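Local coordinates for protein putative glutathionylspermidine synthase (Methylobacillus flagellatus, PDB 3N6X) that is a putative glutathionylspermidine synthase of the circularly permuted ATP-grasp type 2 family and probably acts as an ATP-dependent ligase, at residues 249-259 against 293-304. Residues are numbered along the deposited sequence; the frame is centred on the assembly and turned at random. Where two conformers were deposited one is given.
With SO4 (sulfate ion), chain C.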
loop_
_atom_site.group_PDB
_atom_site.type_symbol
_atom_site.label_atom_id
_atom_site.label_comp_id
_atom_site.label_asym_id
_atom_site.label_seq_id
_atom_site.Cartn_x
_atom_site.Cartn_y
_atom_site.Cartn_z
ATOM N N GLY A 249 -2.597 -23.074 -7.169
ATOM C CA GLY A 249 -1.459 -23.745 -7.796
ATOM C C GLY A 249 -1.810 -25.003 -8.575
ATOM O O GLY A 249 -1.410 -25.155 -9.741
ATOM N N GLN A 250 -2.606 -25.887 -7.955
ATOM C CA GLN A 250 -2.994 -27.188 -8.532
ATOM C C GLN A 250 -3.857 -27.082 -9.795
ATOM O O GLN A 250 -3.968 -28.060 -10.533
ATOM C CB GLN A 250 -3.655 -28.093 -7.461
ATOM C CG GLN A 250 -4.980 -27.542 -6.881
ATOM C CD GLN A 250 -4.799 -26.608 -5.690
ATOM O OE1 GLN A 250 -3.685 -26.129 -5.374
ATOM N NE2 GLN A 250 -5.906 -26.307 -5.016
ATOM N N ASP A 251 -4.436 -25.884 -10.061
ATOM C CA ASP A 251 -5.281 -25.613 -11.240
ATOM C C ASP A 251 -4.456 -25.353 -12.498
ATOM O O ASP A 251 -5.006 -25.330 -13.608
ATOM C CB ASP A 251 -6.206 -24.418 -10.967
ATOM C CG ASP A 251 -7.184 -24.668 -9.848
ATOM O OD1 ASP A 251 -7.656 -25.820 -9.723
ATOM O OD2 ASP A 251 -7.479 -23.708 -9.083
ATOM N N LEU A 252 -3.146 -25.136 -12.323
ATOM C CA LEU A 252 -2.216 -24.823 -13.402
ATOM C C LEU A 252 -1.131 -25.875 -13.482
ATOM O O LEU A 252 -0.867 -26.576 -12.504
ATOM C CB LEU A 252 -1.551 -23.435 -13.157
ATOM C CG LEU A 252 -2.482 -22.243 -12.924
ATOM C CD1 LEU A 252 -1.676 -20.975 -12.607
ATOM C CD2 LEU A 252 -3.402 -22.019 -14.114
ATOM N N PHE A 253 -0.481 -25.971 -14.630
ATOM C CA PHE A 253 0.639 -26.876 -14.804
ATOM C C PHE A 253 1.528 -26.349 -15.892
ATOM O O PHE A 253 1.077 -25.580 -16.742
ATOM C CB PHE A 253 0.182 -28.351 -15.077
ATOM C CG PHE A 253 -0.552 -28.576 -16.381
ATOM C CD1 PHE A 253 0.144 -28.889 -17.545
ATOM C CD2 PHE A 253 -1.945 -28.487 -16.443
ATOM C CE1 PHE A 253 -0.529 -29.054 -18.757
ATOM C CE2 PHE A 253 -2.620 -28.668 -17.655
ATOM C CZ PHE A 253 -1.910 -28.954 -18.803
ATOM N N VAL A 254 2.791 -26.761 -15.876
ATOM C CA VAL A 254 3.790 -26.315 -16.825
ATOM C C VAL A 254 4.167 -27.446 -17.793
ATOM O O VAL A 254 4.335 -28.588 -17.368
ATOM C CB VAL A 254 5.048 -25.816 -16.031
ATOM C CG1 VAL A 254 6.315 -25.865 -16.885
ATOM C CG2 VAL A 254 4.823 -24.424 -15.459
ATOM N N ARG A 255 4.372 -27.102 -19.081
ATOM C CA ARG A 255 5.002 -27.970 -20.084
ATOM C C ARG A 255 5.471 -27.207 -21.308
ATOM O O ARG A 255 4.808 -26.269 -21.746
ATOM C CB ARG A 255 4.169 -29.218 -20.453
ATOM C CG ARG A 255 2.935 -28.941 -21.242
ATOM C CD ARG A 255 2.434 -30.198 -21.915
ATOM N NE ARG A 255 0.985 -30.168 -22.031
ATOM C CZ ARG A 255 0.338 -29.529 -22.992
ATOM N NH1 ARG A 255 1.009 -28.928 -23.965
ATOM N NH2 ARG A 255 -0.989 -29.520 -23.014
ATOM N N ASN A 256 6.635 -27.604 -21.836
ATOM C CA ASN A 256 7.285 -27.000 -23.000
ATOM C C ASN A 256 7.244 -25.468 -23.019
ATOM O O ASN A 256 6.789 -24.832 -23.983
ATOM C CB ASN A 256 6.813 -27.645 -24.293
ATOM C CG ASN A 256 7.164 -29.113 -24.357
ATOM O OD1 ASN A 256 8.187 -29.568 -23.819
ATOM N ND2 ASN A 256 6.318 -29.883 -24.989
ATOM N N ASN A 257 7.780 -24.870 -21.931
ATOM C CA ASN A 257 7.894 -23.420 -21.758
ATOM C C ASN A 257 6.560 -22.684 -21.832
ATOM O O ASN A 257 6.466 -21.596 -22.412
ATOM C CB ASN A 257 8.925 -22.823 -22.720
ATOM C CG ASN A 257 9.489 -21.516 -22.236
ATOM O OD1 ASN A 257 9.602 -21.278 -21.034
ATOM N ND2 ASN A 257 9.823 -20.625 -23.166
ATOM N N ALA A 258 5.537 -23.256 -21.222
ATOM C CA ALA A 258 4.225 -22.644 -21.196
ATOM C C ALA A 258 3.491 -23.086 -19.959
ATOM O O ALA A 258 3.801 -24.138 -19.396
ATOM C CB ALA A 258 3.435 -23.027 -22.448
ATOM N N VAL A 259 2.538 -22.272 -19.513
ATOM C CA VAL A 259 1.704 -22.566 -18.349
ATOM C C VAL A 259 0.301 -22.746 -18.869
ATOM O O VAL A 259 -0.154 -21.952 -19.712
ATOM C CB VAL A 259 1.786 -21.419 -17.283
ATOM C CG1 VAL A 259 0.859 -21.689 -16.097
ATOM C CG2 VAL A 259 3.220 -21.220 -16.810
ATOM N N LEU A 293 1.249 -24.219 -2.682
ATOM C CA LEU A 293 0.549 -23.053 -3.224
ATOM C C LEU A 293 0.936 -22.766 -4.649
ATOM O O LEU A 293 0.196 -22.088 -5.360
ATOM C CB LEU A 293 0.839 -21.804 -2.364
ATOM C CG LEU A 293 0.552 -21.898 -0.878
ATOM C CD1 LEU A 293 0.795 -20.576 -0.219
ATOM C CD2 LEU A 293 -0.884 -22.388 -0.615
ATOM N N GLY A 294 2.108 -23.235 -5.047
ATOM C CA GLY A 294 2.686 -22.886 -6.332
ATOM C C GLY A 294 2.479 -23.856 -7.463
ATOM O O GLY A 294 1.590 -24.716 -7.423
ATOM N N VAL A 295 3.273 -23.664 -8.518
ATOM C CA VAL A 295 3.192 -24.390 -9.765
ATOM C C VAL A 295 4.601 -24.870 -10.105
ATOM O O VAL A 295 5.467 -24.045 -10.419
ATOM C CB VAL A 295 2.613 -23.460 -10.898
ATOM C CG1 VAL A 295 2.380 -24.235 -12.199
ATOM C CG2 VAL A 295 1.326 -22.753 -10.444
ATOM N N PRO A 296 4.872 -26.197 -10.063
ATOM C CA PRO A 296 6.236 -26.670 -10.379
ATOM C C PRO A 296 6.718 -26.260 -11.774
ATOM O O PRO A 296 6.016 -26.469 -12.762
ATOM C CB PRO A 296 6.126 -28.193 -10.222
ATOM C CG PRO A 296 4.963 -28.389 -9.278
ATOM C CD PRO A 296 3.991 -27.313 -9.647
ATOM N N GLY A 297 7.903 -25.650 -11.828
ATOM C CA GLY A 297 8.526 -25.206 -13.074
ATOM C C GLY A 297 8.122 -23.819 -13.540
ATOM O O GLY A 297 8.628 -23.340 -14.556
ATOM N N LEU A 298 7.222 -23.151 -12.794
ATOM C CA LEU A 298 6.727 -21.814 -13.141
ATOM C C LEU A 298 7.857 -20.791 -13.338
ATOM O O LEU A 298 7.837 -20.039 -14.319
ATOM C CB LEU A 298 5.729 -21.317 -12.080
ATOM C CG LEU A 298 5.122 -19.926 -12.303
ATOM C CD1 LEU A 298 4.376 -19.856 -13.623
ATOM C CD2 LEU A 298 4.208 -19.542 -11.150
ATOM N N LEU A 299 8.834 -20.757 -12.410
ATOM C CA LEU A 299 9.946 -19.824 -12.509
ATOM C C LEU A 299 10.720 -19.961 -13.826
ATOM O O LEU A 299 11.030 -18.947 -14.456
ATOM C CB LEU A 299 10.887 -19.943 -11.295
ATOM C CG LEU A 299 12.061 -18.942 -11.282
ATOM C CD1 LEU A 299 11.560 -17.483 -11.152
ATOM C CD2 LEU A 299 13.054 -19.293 -10.207
ATOM N N SER A 300 10.976 -21.213 -14.270
ATOM C CA SER A 300 11.667 -21.489 -15.541
ATOM C C SER A 300 10.912 -20.921 -16.767
ATOM O O SER A 300 11.548 -20.385 -17.678
ATOM C CB SER A 300 11.902 -22.990 -15.707
ATOM O OG SER A 300 12.396 -23.301 -17.002
ATOM N N VAL A 301 9.563 -21.052 -16.793
ATOM C CA VAL A 301 8.724 -20.521 -17.897
ATOM C C VAL A 301 8.829 -18.978 -17.941
ATOM O O VAL A 301 8.936 -18.387 -19.016
ATOM C CB VAL A 301 7.234 -20.991 -17.765
ATOM C CG1 VAL A 301 6.381 -20.462 -18.910
ATOM C CG2 VAL A 301 7.147 -22.508 -17.696
ATOM N N TYR A 302 8.783 -18.351 -16.772
ATOM C CA TYR A 302 8.884 -16.910 -16.614
ATOM C C TYR A 302 10.271 -16.422 -17.056
ATOM O O TYR A 302 10.364 -15.497 -17.862
ATOM C CB TYR A 302 8.600 -16.531 -15.147
ATOM C CG TYR A 302 8.719 -15.052 -14.844
ATOM C CD1 TYR A 302 8.093 -14.098 -15.655
ATOM C CD2 TYR A 302 9.367 -14.606 -13.693
ATOM C CE1 TYR A 302 8.153 -12.740 -15.351
ATOM C CE2 TYR A 302 9.401 -13.253 -13.360
ATOM C CZ TYR A 302 8.800 -12.322 -14.194
ATOM O OH TYR A 302 8.834 -10.997 -13.869
ATOM N N ARG A 303 11.343 -17.088 -16.573
ATOM C CA ARG A 303 12.729 -16.751 -16.936
ATOM C C ARG A 303 12.973 -16.909 -18.441
ATOM O O ARG A 303 13.786 -16.173 -18.994
ATOM C CB ARG A 303 13.727 -17.627 -16.151
ATOM C CG ARG A 303 13.918 -17.220 -14.677
ATOM C CD ARG A 303 14.802 -18.203 -13.899
ATOM N NE ARG A 303 15.874 -18.778 -14.725
ATOM C CZ ARG A 303 17.056 -18.203 -14.935
ATOM N NH1 ARG A 303 17.345 -17.038 -14.372
ATOM N NH2 ARG A 303 17.950 -18.782 -15.721
ATOM N N ASN A 304 12.231 -17.839 -19.113
ATOM C CA ASN A 304 12.381 -18.110 -20.556
ATOM C C ASN A 304 11.310 -17.484 -21.459
ATOM O O ASN A 304 11.216 -17.833 -22.643
ATOM C CB ASN A 304 12.540 -19.608 -20.827
ATOM C CG ASN A 304 13.857 -20.144 -20.336
ATOM O OD1 ASN A 304 14.887 -19.960 -20.963
ATOM N ND2 ASN A 304 13.861 -20.748 -19.163
HETATM S S SO4 C . 15.998 -22.361 -16.516
HETATM O O1 SO4 C . 15.046 -21.481 -15.827
HETATM O O2 SO4 C . 16.689 -21.616 -17.581
HETATM O O3 SO4 C . 16.988 -22.863 -15.547
HETATM O O4 SO4 C . 15.269 -23.503 -17.119
HETATM O O HOH W 1 -2.346 -21.890 -4.660
HETATM O O HOH W 2 3.733 -27.724 -13.427
HETATM O O HOH W 3 10.929 -23.269 -19.637
#
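V301 packs between V254 and V259. Its CG2 meets V254 CG1 at 3.6 Å, the two side chains lying alongside and running in opposite senses. Its CG1 lies 3.9 Å from V259 CG2, which also touches L298 CD1. With CG1 anti to the backbone N (chi1 -179°), V301 turns one methyl to each of these valines. V295 continues the apolar seam, its CG2 4.0 Å from L252 CB. G249 lies close against the 293-294 backbone, with its CA 3.2 Å from G294 O; it has no CB to press against the carbonyls of L293 and G294.

At the hairpin turn, N257 ND2 donates to N304 O at 3.2 Å. The bond is nearly straight at N-H, but the donor stands above the carbonyl plane. A water links N257 OD1 to S300 OG. Replaced by alanine, N257 would probably no longer give N304 O this donor, and the water would lose one acceptor. Another water joins V254 N to P296 O.

N304 ND2 donates to S300 O (2.8 Å). S300 OG and R303 NE donate to a sulfate, probably from the crystallisation liquor. D283 accepts from G297 N and L299 N at the helix start. Short helix 298-303 packs on the turn end of a beta hairpin, 252-254 with 259-261, at the edge of a mixed sheet.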